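Local coordinates for protein o-succinylbenzoate synthase (Synechococcus elongatus, PDB 2OZT) that dehydrates 2-succinyl-6-hydroxy-2,4-cyclohexadiene-1-carboxylate to 2-succinylbenzoate, a metal-dependent step on the way to phylloquinone, at residues 104-109 and 289-294; 126-131 and 160-165; 278-283 and 299-304. All coordinates share one frame; numbering follows the deposited sequence.

How the interactions relate
After helix 85-97 in the chain, residues 104-109 lie in the connection that leads into the first barrel strand, and interaction 1 closes a long loop by packing them against residues 289-294, where helix 277-290 ends. Nested inside that loop is interaction 2, a short closure between the end of helix 120-129 and the approach to strand 163-167. Interaction 3 opens at residues 278-283, before interaction 1 has closed, and ends at 299-304, so the two cross on helix 277-290. Interactions 1 and 2 meet at one phosphate ion, held by His294 and Arg165. Together they tie the barrel's ends, its helical shell and the capping domain.

Interaction 1. Residues 104-109 and 289-294; sequences RVRPWP and TWQPCH. With PO4 (phosphate ion), chain B.
Trp108 and Pro292 mark the nearest backbone approach, their CA atoms 8.0 Å apart, where an irregular connection passes the end of helix 277-290 and Gln291, at positive phi, turns the chain out of the helix. The pairing illustrates how one indole can join two loops. Pro292 CD sits 3.6 Å from the centroid of the Trp108 six-membered ring and only 7° off its normal, a CH-pi contact over the face, with Pro292 CG over the CD2-CE3 bond, toward the rim. The opposite face is covered from within the same loop: Arg106 CG, tucked between its backbone N and carbonyl carbon, lies 3.5 Å above the ring plane near the rim. At the ring's edge, Trp108 CH2 meets Gln291 CD at 3.9 Å.

Farther out, the Arg106 guanidinium and the Gln291 amide cross with their planes 78° apart. Arg106 NH2 and Gln291 NE2 approach to 3.1 Å, but both are donors, and each group finds its acceptor on Glu288: Arg106 NE forms a salt bridge with the carboxylate, while Gln291 NE2 bonds to the backbone O. A water donates both to Pro109 O and to His294 O, bridging the two segments through their backbone oxygens.

His294 turns its edge to a phosphate ion, probably from the crystallisation liquor, and ND1 gives O4 a nearly straight bond of 2.9 Å (172°). With NE2 bonded to Gln266 O, the imidazole seems to donate from both nitrogens, which would be consistent with a positive charge. The whole is a CH-pi contact of a proline over a tryptophan face at the surface, joining the entry into the barrel of an enolase-superfamily enzyme to the end of its last barrel helix.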
loop_
_atom_site.group_PDB
_atom_site.type_symbol
_atom_site.label_atom_id
_atom_site.label_comp_id
_atom_site.label_asym_id
_atom_site.label_seq_id
_atom_site.Cartn_x
_atom_site.Cartn_y
_atom_site.Cartn_z
ATOM N N ARG A 104 -19.353 4.120 6.090
ATOM C CA ARG A 104 -19.199 5.531 5.773
ATOM C C ARG A 104 -17.750 5.754 5.374
ATOM O O ARG A 104 -16.840 5.363 6.097
ATOM C CB ARG A 104 -19.540 6.374 7.014
ATOM C CG ARG A 104 -19.292 7.877 6.871
ATOM C CD ARG A 104 -20.210 8.477 5.814
ATOM N NE ARG A 104 -21.608 8.538 6.245
ATOM C CZ ARG A 104 -22.652 8.449 5.424
ATOM N NH1 ARG A 104 -22.470 8.272 4.117
ATOM N NH2 ARG A 104 -23.885 8.523 5.913
ATOM N N VAL A 105 -17.546 6.299 4.188
ATOM C CA VAL A 105 -16.187 6.555 3.720
ATOM C C VAL A 105 -16.158 7.924 3.073
ATOM O O VAL A 105 -17.201 8.559 2.886
ATOM C CB VAL A 105 -15.658 5.455 2.733
ATOM C CG1 VAL A 105 -15.632 4.084 3.384
ATOM C CG2 VAL A 105 -16.453 5.412 1.481
ATOM N N ARG A 106 -14.965 8.398 2.770
ATOM C CA ARG A 106 -14.828 9.705 2.162
ATOM C C ARG A 106 -13.715 9.709 1.122
ATOM O O ARG A 106 -12.823 8.839 1.161
ATOM C CB ARG A 106 -14.609 10.781 3.226
ATOM C CG ARG A 106 -13.191 10.935 3.657
ATOM C CD ARG A 106 -13.028 11.978 4.740
ATOM N NE ARG A 106 -13.443 11.460 6.043
ATOM C CZ ARG A 106 -13.389 12.191 7.152
ATOM N NH1 ARG A 106 -12.943 13.455 7.080
ATOM N NH2 ARG A 106 -13.755 11.673 8.305
ATOM N N PRO A 107 -13.825 10.638 0.157
ATOM C CA PRO A 107 -12.687 10.959 -0.656
ATOM C C PRO A 107 -11.569 11.459 0.243
ATOM O O PRO A 107 -11.764 12.339 1.090
ATOM C CB PRO A 107 -13.207 12.090 -1.570
ATOM C CG PRO A 107 -14.369 12.643 -0.849
ATOM C CD PRO A 107 -15.004 11.433 -0.237
ATOM N N TRP A 108 -10.430 10.808 0.102
ATOM C CA TRP A 108 -9.153 11.358 0.520
ATOM C C TRP A 108 -8.341 11.716 -0.710
ATOM O O TRP A 108 -8.547 11.103 -1.778
ATOM C CB TRP A 108 -8.422 10.271 1.298
ATOM C CG TRP A 108 -9.150 9.857 2.547
ATOM C CD1 TRP A 108 -9.923 8.740 2.720
ATOM C CD2 TRP A 108 -9.184 10.570 3.802
ATOM N NE1 TRP A 108 -10.421 8.706 3.994
ATOM C CE2 TRP A 108 -9.996 9.812 4.681
ATOM C CE3 TRP A 108 -8.634 11.759 4.260
ATOM C CZ2 TRP A 108 -10.238 10.193 6.005
ATOM C CZ3 TRP A 108 -8.893 12.145 5.611
ATOM C CH2 TRP A 108 -9.707 11.360 6.442
ATOM N N PRO A 109 -7.433 12.695 -0.580
ATOM C CA PRO A 109 -6.563 12.996 -1.722
ATOM C C PRO A 109 -5.795 11.750 -2.138
ATOM O O PRO A 109 -5.348 10.979 -1.252
ATOM C CB PRO A 109 -5.580 14.019 -1.157
ATOM C CG PRO A 109 -6.359 14.725 -0.081
ATOM C CD PRO A 109 -7.166 13.601 0.559
ATOM N N THR A 289 -10.766 6.397 11.083
ATOM C CA THR A 289 -10.079 6.471 12.385
ATOM C C THR A 289 -8.679 7.095 12.255
ATOM O O THR A 289 -8.367 8.052 12.965
ATOM C CB THR A 289 -10.046 5.113 13.055
ATOM O OG1 THR A 289 -11.408 4.713 13.383
ATOM C CG2 THR A 289 -9.171 5.151 14.338
ATOM N N TRP A 290 -7.840 6.571 11.348
ATOM C CA TRP A 290 -6.466 7.026 11.272
ATOM C C TRP A 290 -6.291 8.422 10.670
ATOM O O TRP A 290 -5.310 9.097 10.998
ATOM C CB TRP A 290 -5.619 6.015 10.474
ATOM C CG TRP A 290 -5.507 4.672 11.177
ATOM C CD1 TRP A 290 -5.383 4.451 12.526
ATOM C CD2 TRP A 290 -5.446 3.373 10.549
ATOM N NE1 TRP A 290 -5.256 3.086 12.770
ATOM C CE2 TRP A 290 -5.278 2.421 11.566
ATOM C CE3 TRP A 290 -5.465 2.940 9.217
ATOM C CZ2 TRP A 290 -5.182 1.048 11.298
ATOM C CZ3 TRP A 290 -5.329 1.575 8.948
ATOM C CH2 TRP A 290 -5.227 0.641 9.999
ATOM N N GLN A 291 -7.229 8.857 9.831
ATOM C CA GLN A 291 -7.247 10.226 9.275
ATOM C C GLN A 291 -5.941 10.649 8.613
ATOM O O GLN A 291 -5.167 11.448 9.151
ATOM C CB GLN A 291 -7.625 11.236 10.359
ATOM C CG GLN A 291 -9.011 10.917 10.912
ATOM C CD GLN A 291 -10.078 11.766 10.339
ATOM O OE1 GLN A 291 -9.873 12.948 10.086
ATOM N NE2 GLN A 291 -11.252 11.175 10.108
ATOM N N PRO A 292 -5.687 10.084 7.438
ATOM C CA PRO A 292 -4.380 10.269 6.798
ATOM C C PRO A 292 -4.075 11.738 6.483
ATOM O O PRO A 292 -4.977 12.524 6.183
ATOM C CB PRO A 292 -4.502 9.433 5.497
ATOM C CG PRO A 292 -5.988 9.321 5.257
ATOM C CD PRO A 292 -6.603 9.273 6.641
ATOM N N CYS A 293 -2.789 12.073 6.513
ATOM C CA CYS A 293 -2.344 13.432 6.233
ATOM C C CYS A 293 -1.461 13.554 5.008
ATOM O O CYS A 293 -0.832 14.601 4.766
ATOM C CB CYS A 293 -1.587 14.014 7.439
ATOM S SG CYS A 293 -0.128 13.116 7.878
ATOM N N HIS A 294 -1.373 12.473 4.239
ATOM C CA HIS A 294 -0.662 12.487 2.952
ATOM C C HIS A 294 -1.493 11.798 1.907
ATOM O O HIS A 294 -2.282 10.878 2.230
ATOM C CB HIS A 294 0.675 11.762 3.080
ATOM C CG HIS A 294 1.573 12.381 4.107
ATOM N ND1 HIS A 294 2.046 13.673 3.989
ATOM C CD2 HIS A 294 2.072 11.893 5.279
ATOM C CE1 HIS A 294 2.810 13.956 5.039
ATOM N NE2 HIS A 294 2.827 12.907 5.845
HETATM P P PO4 B . 1.170 14.890 0.645
HETATM O O1 PO4 B . -0.175 14.647 0.036
HETATM O O2 PO4 B . 1.805 13.550 0.778
HETATM O O3 PO4 B . 1.977 15.748 -0.332
HETATM O O4 PO4 B . 1.328 15.587 1.984
HETATM O O HOH W 1 -5.050 11.425 1.731
#

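Interaction 2. Residues 126-131 and 160-165; sequences QSWQRG and PGAKLR. With PO4 (phosphate ion), chain B.
Trp128 meets Ala162 where the first helix of the enolase-type barrel faces the loop leading into its third strand, strand 134-138 being the one between in chain order: the indole leaves the end of helix 120-129 and reaches the loop before strand 163-167. With CG anti to the backbone N (chi1 -173°), the ring swings across to the loop. The tight part is small and apolar. Trp128 CZ3 rests 3.6 Å from the methyl CB of buried Ala162, and Phe135 and Thr133 also touch the indole.

Outward the packing slackens. Pro160 and Gly161 are exposed; Pro160 contributes its backbone O, which lies near the plane of the indole at the edge, 3.6 Å from Trp128 CH2. The helix finishes here in a Schellman motif with Gly131 as C-prime residue, Gly131 N bonding to Trp128 O.

Past Ala162, the strand carries its side chains to two sides. Leu164 packs on helix 144-157, whereas Arg165 extends toward a phosphate ion that His294, Ala295 N and Thr134 also hold. Glu193 pairs with Arg165 NE, and at the edge of the guanidinium Arg165 NH2 donates to phosphate O2 across 2.7 Å.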
loop_
_atom_site.group_PDB
_atom_site.type_symbol
_atom_site.label_atom_id
_atom_site.label_comp_id
_atom_site.label_asym_id
_atom_site.label_seq_id
_atom_site.Cartn_x
_atom_site.Cartn_y
_atom_site.Cartn_z
ATOM N N GLN A 126 -3.284 16.250 -16.770
ATOM C CA GLN A 126 -4.667 15.789 -16.663
ATOM C C GLN A 126 -4.958 15.439 -15.226
ATOM O O GLN A 126 -6.060 15.728 -14.739
ATOM C CB GLN A 126 -4.870 14.590 -17.595
ATOM C CG GLN A 126 -6.260 14.000 -17.561
ATOM C CD GLN A 126 -7.282 14.800 -18.360
ATOM O OE1 GLN A 126 -6.958 15.797 -19.014
ATOM N NE2 GLN A 126 -8.528 14.349 -18.313
ATOM N N SER A 127 -3.997 14.833 -14.514
ATOM C CA SER A 127 -4.216 14.533 -13.100
ATOM C C SER A 127 -4.388 15.794 -12.251
ATOM O O SER A 127 -5.299 15.878 -11.414
ATOM C CB SER A 127 -3.083 13.678 -12.525
ATOM O OG SER A 127 -3.025 12.451 -13.213
ATOM N N TRP A 128 -3.556 16.801 -12.473
ATOM C CA TRP A 128 -3.692 18.094 -11.808
ATOM C C TRP A 128 -5.076 18.690 -12.083
ATOM O O TRP A 128 -5.769 19.185 -11.161
ATOM C CB TRP A 128 -2.567 19.017 -12.293
ATOM C CG TRP A 128 -2.548 20.314 -11.531
ATOM C CD1 TRP A 128 -3.281 21.444 -11.834
ATOM C CD2 TRP A 128 -1.844 20.611 -10.327
ATOM N NE1 TRP A 128 -3.035 22.425 -10.912
ATOM C CE2 TRP A 128 -2.148 21.949 -9.975
ATOM C CE3 TRP A 128 -0.911 19.909 -9.541
ATOM C CZ2 TRP A 128 -1.589 22.574 -8.847
ATOM C CZ3 TRP A 128 -0.379 20.518 -8.422
ATOM C CH2 TRP A 128 -0.695 21.853 -8.091
ATOM N N GLN A 129 -5.478 18.634 -13.340
ATOM C CA GLN A 129 -6.775 19.231 -13.715
ATOM C C GLN A 129 -7.972 18.489 -13.155
ATOM O O GLN A 129 -9.104 19.038 -13.223
ATOM C CB GLN A 129 -6.841 19.394 -15.252
ATOM C CG GLN A 129 -5.830 20.429 -15.741
ATOM C CD GLN A 129 -5.751 20.494 -17.248
ATOM O OE1 GLN A 129 -6.731 20.201 -17.937
ATOM N NE2 GLN A 129 -4.591 20.928 -17.774
ATOM N N ARG A 130 -7.753 17.279 -12.618
ATOM C CA ARG A 130 -8.799 16.526 -11.886
ATOM C C ARG A 130 -8.563 16.579 -10.367
ATOM O O ARG A 130 -9.158 15.809 -9.601
ATOM C CB ARG A 130 -8.843 15.079 -12.369
ATOM C CG ARG A 130 -9.116 14.914 -13.870
ATOM C CD ARG A 130 -10.434 15.546 -14.376
ATOM N NE ARG A 130 -10.692 15.164 -15.776
ATOM C CZ ARG A 130 -11.417 14.114 -16.161
ATOM N NH1 ARG A 130 -12.019 13.330 -15.261
ATOM N NH2 ARG A 130 -11.562 13.856 -17.464
ATOM N N GLY A 131 -7.714 17.498 -9.939
ATOM C CA GLY A 131 -7.538 17.851 -8.532
ATOM C C GLY A 131 -6.491 17.072 -7.761
ATOM O O GLY A 131 -6.400 17.226 -6.538
ATOM N N PRO A 160 2.521 25.796 -8.599
ATOM C CA PRO A 160 2.637 26.046 -7.166
ATOM C C PRO A 160 1.722 25.148 -6.363
ATOM O O PRO A 160 0.512 24.977 -6.714
ATOM C CB PRO A 160 2.176 27.506 -7.016
ATOM C CG PRO A 160 2.436 28.110 -8.365
ATOM C CD PRO A 160 2.251 27.031 -9.385
ATOM N N GLY A 161 2.295 24.567 -5.314
ATOM C CA GLY A 161 1.519 23.681 -4.443
ATOM C C GLY A 161 1.692 22.206 -4.763
ATOM O O GLY A 161 1.206 21.359 -4.008
ATOM N N ALA A 162 2.315 21.876 -5.905
ATOM C CA ALA A 162 2.592 20.475 -6.241
ATOM C C ALA A 162 3.551 19.819 -5.221
ATOM O O ALA A 162 4.459 20.459 -4.685
ATOM C CB ALA A 162 3.159 20.353 -7.692
ATOM N N LYS A 163 3.383 18.517 -5.039
ATOM C CA LYS A 163 4.333 17.719 -4.240
ATOM C C LYS A 163 4.742 16.515 -5.064
ATOM O O LYS A 163 3.945 15.987 -5.811
ATOM C CB LYS A 163 3.684 17.244 -2.938
ATOM C CG LYS A 163 3.432 18.379 -1.908
ATOM C CD LYS A 163 4.780 18.868 -1.307
ATOM C CE LYS A 163 4.564 19.976 -0.264
ATOM N NZ LYS A 163 4.073 19.456 1.053
ATOM N N LEU A 164 6.011 16.094 -4.966
ATOM C CA LEU A 164 6.522 15.024 -5.809
ATOM C C LEU A 164 7.312 14.004 -4.983
ATOM O O LEU A 164 8.166 14.390 -4.174
ATOM C CB LEU A 164 7.435 15.680 -6.871
ATOM C CG LEU A 164 8.088 14.682 -7.795
ATOM C CD1 LEU A 164 7.057 13.868 -8.625
ATOM C CD2 LEU A 164 9.082 15.483 -8.671
ATOM N N ARG A 165 6.960 12.734 -5.149
ATOM C CA ARG A 165 7.666 11.591 -4.558
ATOM C C ARG A 165 8.489 10.932 -5.647
ATOM O O ARG A 165 8.010 10.837 -6.796
ATOM C CB ARG A 165 6.620 10.589 -4.001
ATOM C CG ARG A 165 5.694 11.163 -2.927
ATOM C CD ARG A 165 4.459 10.325 -2.776
ATOM N NE ARG A 165 3.613 10.961 -1.765
ATOM C CZ ARG A 165 2.454 10.441 -1.319
ATOM N NH1 ARG A 165 1.992 9.279 -1.793
ATOM N NH2 ARG A 165 1.759 11.117 -0.391
HETATM P P PO4 B . 1.170 14.890 0.645
HETATM O O1 PO4 B . -0.175 14.647 0.036
HETATM O O2 PO4 B . 1.805 13.550 0.778
HETATM O O3 PO4 B . 1.977 15.748 -0.332
HETATM O O4 PO4 B . 1.328 15.587 1.984
#

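Interaction 3. Residues 278-283 and 299-304; sequences IARTAI and GVDRWR
Across 11.1 Å between their CA atoms, Arg280 reaches from helix 277-290 to the backbone of Arg304, an example of a buried arginine joining main chains. CB points at the loop 299-304, and CG lies anti to the carbonyl carbon (chi1 -69°). From CG to NE the chain runs extended, past Ala306. NE is taken by the carboxylate of Glu275 in a salt bridge. Beyond it CZ faces Arg304 O at 3.3 Å, for that oxygen lies near the guanidinium plane, at its edge, between the two terminal nitrogens. NH2 gives Arg304 O the stronger bond, 2.8 Å at 141°, coming from above the carbonyl plane by 35°. NH1 adds a weak one to Arg304 O at 3.0 Å. NH2 also grazes the aliphatic Arg304 CB at 3.7 Å, while NH1 lies 3.9 Å from Asp301 OD1, a long salt bridge. Over one guanidinium face sits Val300 CG2, 3.7 Å from Arg280 NH2. A leucine here would probably leave Arg304 O without either donor and deprive Glu275 of this positive partner.

The loop is also shaped from within, because Val300 O accepts from both Trp303 N and Arg304 N. The Val300 side chain is about 9 Å from that of Lys245, the predicted proton acceptor, so the contact lies near the active site. Helix 277-290 thus holds the loop from the barrel side, while on the capping-domain side Arg304 continues to Glu12 in strand 3-20 and packs against Tyr32 in strand 23-36 and Glu46 in strand 42-47.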
loop_
_atom_site.group_PDB
_atom_site.type_symbol
_atom_site.label_atom_id
_atom_site.label_comp_id
_atom_site.label_asym_id
_atom_site.label_seq_id
_atom_site.Cartn_x
_atom_site.Cartn_y
_atom_site.Cartn_z
ATOM N N ILE A 278 -13.427 -5.124 -1.786
ATOM C CA ILE A 278 -13.719 -5.472 -0.390
ATOM C C ILE A 278 -12.598 -4.939 0.521
ATOM O O ILE A 278 -12.839 -4.209 1.461
ATOM C CB ILE A 278 -13.977 -6.961 -0.219
ATOM C CG1 ILE A 278 -15.313 -7.275 -0.904
ATOM C CG2 ILE A 278 -13.972 -7.345 1.255
ATOM C CD1 ILE A 278 -15.648 -8.819 -0.937
ATOM N N ALA A 279 -11.346 -5.247 0.165
ATOM C CA ALA A 279 -10.209 -4.764 0.958
ATOM C C ALA A 279 -10.098 -3.255 0.903
ATOM O O ALA A 279 -9.853 -2.623 1.914
ATOM C CB ALA A 279 -8.905 -5.379 0.380
ATOM N N ARG A 280 -10.240 -2.673 -0.293
ATOM C CA ARG A 280 -10.082 -1.187 -0.393
ATOM C C ARG A 280 -11.142 -0.486 0.465
ATOM O O ARG A 280 -10.817 0.479 1.148
ATOM C CB ARG A 280 -10.178 -0.671 -1.835
ATOM C CG ARG A 280 -9.011 -1.091 -2.638
ATOM C CD ARG A 280 -8.693 -0.217 -3.863
ATOM N NE ARG A 280 -7.904 -1.072 -4.745
ATOM C CZ ARG A 280 -7.654 -0.869 -6.039
ATOM N NH1 ARG A 280 -8.097 0.239 -6.662
ATOM N NH2 ARG A 280 -6.944 -1.779 -6.696
ATOM N N THR A 281 -12.387 -0.976 0.431
ATOM C CA THR A 281 -13.437 -0.325 1.206
ATOM C C THR A 281 -13.166 -0.481 2.696
ATOM O O THR A 281 -13.348 0.473 3.459
ATOM C CB THR A 281 -14.831 -0.860 0.843
ATOM O OG1 THR A 281 -15.009 -0.770 -0.567
ATOM C CG2 THR A 281 -15.915 0.032 1.486
ATOM N N ALA A 282 -12.690 -1.647 3.109
ATOM C CA ALA A 282 -12.281 -1.853 4.480
ATOM C C ALA A 282 -11.179 -0.880 4.906
ATOM O O ALA A 282 -11.172 -0.387 6.040
ATOM C CB ALA A 282 -11.791 -3.271 4.676
ATOM N N ILE A 283 -10.217 -0.632 4.011
ATOM C CA ILE A 283 -9.150 0.288 4.337
ATOM C C ILE A 283 -9.685 1.721 4.458
ATOM O O ILE A 283 -9.330 2.430 5.400
ATOM C CB ILE A 283 -8.021 0.201 3.273
ATOM C CG1 ILE A 283 -7.341 -1.164 3.355
ATOM C CG2 ILE A 283 -6.981 1.301 3.526
ATOM C CD1 ILE A 283 -6.395 -1.460 2.112
ATOM N N GLY A 299 -3.717 5.388 -6.492
ATOM C CA GLY A 299 -3.897 5.858 -7.899
ATOM C C GLY A 299 -3.581 4.767 -8.892
ATOM O O GLY A 299 -2.823 4.986 -9.836
ATOM N N VAL A 300 -4.177 3.589 -8.676
ATOM C CA VAL A 300 -3.746 2.367 -9.348
ATOM C C VAL A 300 -4.829 1.811 -10.283
ATOM O O VAL A 300 -4.747 0.658 -10.674
ATOM C CB VAL A 300 -3.359 1.263 -8.318
ATOM C CG1 VAL A 300 -2.133 1.706 -7.462
ATOM C CG2 VAL A 300 -4.571 0.915 -7.411
ATOM N N ASP A 301 -5.822 2.629 -10.620
ATOM C CA ASP A 301 -6.935 2.194 -11.488
ATOM C C ASP A 301 -6.543 1.665 -12.837
ATOM O O ASP A 301 -7.295 0.886 -13.408
ATOM C CB ASP A 301 -7.924 3.328 -11.729
ATOM C CG ASP A 301 -8.787 3.598 -10.535
ATOM O OD1 ASP A 301 -8.744 2.831 -9.562
ATOM O OD2 ASP A 301 -9.515 4.599 -10.577
ATOM N N ARG A 302 -5.401 2.079 -13.366
ATOM C CA ARG A 302 -4.968 1.523 -14.653
ATOM C C ARG A 302 -4.838 0.024 -14.605
ATOM O O ARG A 302 -5.135 -0.657 -15.607
ATOM C CB ARG A 302 -3.641 2.114 -15.101
ATOM C CG ARG A 302 -3.821 3.441 -15.765
ATOM C CD ARG A 302 -2.517 3.977 -16.301
ATOM N NE ARG A 302 -1.977 3.117 -17.345
ATOM C CZ ARG A 302 -0.769 3.273 -17.873
ATOM N NH1 ARG A 302 0.022 4.252 -17.432
ATOM N NH2 ARG A 302 -0.351 2.456 -18.829
ATOM N N TRP A 303 -4.342 -0.496 -13.476
ATOM C CA TRP A 303 -4.066 -1.927 -13.332
ATOM C C TRP A 303 -5.190 -2.625 -12.641
ATOM O O TRP A 303 -5.617 -3.690 -13.072
ATOM C CB TRP A 303 -2.718 -2.193 -12.634
ATOM C CG TRP A 303 -1.697 -1.477 -13.394
ATOM C CD1 TRP A 303 -1.121 -1.871 -14.580
ATOM C CD2 TRP A 303 -1.242 -0.156 -13.147
ATOM N NE1 TRP A 303 -0.296 -0.880 -15.054
ATOM C CE2 TRP A 303 -0.347 0.184 -14.189
ATOM C CE3 TRP A 303 -1.486 0.778 -12.131
ATOM C CZ2 TRP A 303 0.316 1.416 -14.231
ATOM C CZ3 TRP A 303 -0.829 2.004 -12.185
ATOM C CH2 TRP A 303 0.055 2.310 -13.235
ATOM N N ARG A 304 -5.688 -2.050 -11.556
ATOM C CA ARG A 304 -6.833 -2.690 -10.909
ATOM C C ARG A 304 -7.798 -1.684 -10.354
ATOM O O ARG A 304 -7.571 -1.068 -9.320
ATOM C CB ARG A 304 -6.414 -3.676 -9.825
ATOM C CG ARG A 304 -7.617 -4.393 -9.236
ATOM C CD ARG A 304 -7.194 -5.526 -8.321
ATOM N NE ARG A 304 -8.365 -6.318 -7.923
ATOM C CZ ARG A 304 -8.316 -7.373 -7.110
ATOM N NH1 ARG A 304 -7.212 -7.704 -6.470
ATOM N NH2 ARG A 304 -9.439 -8.020 -6.806
#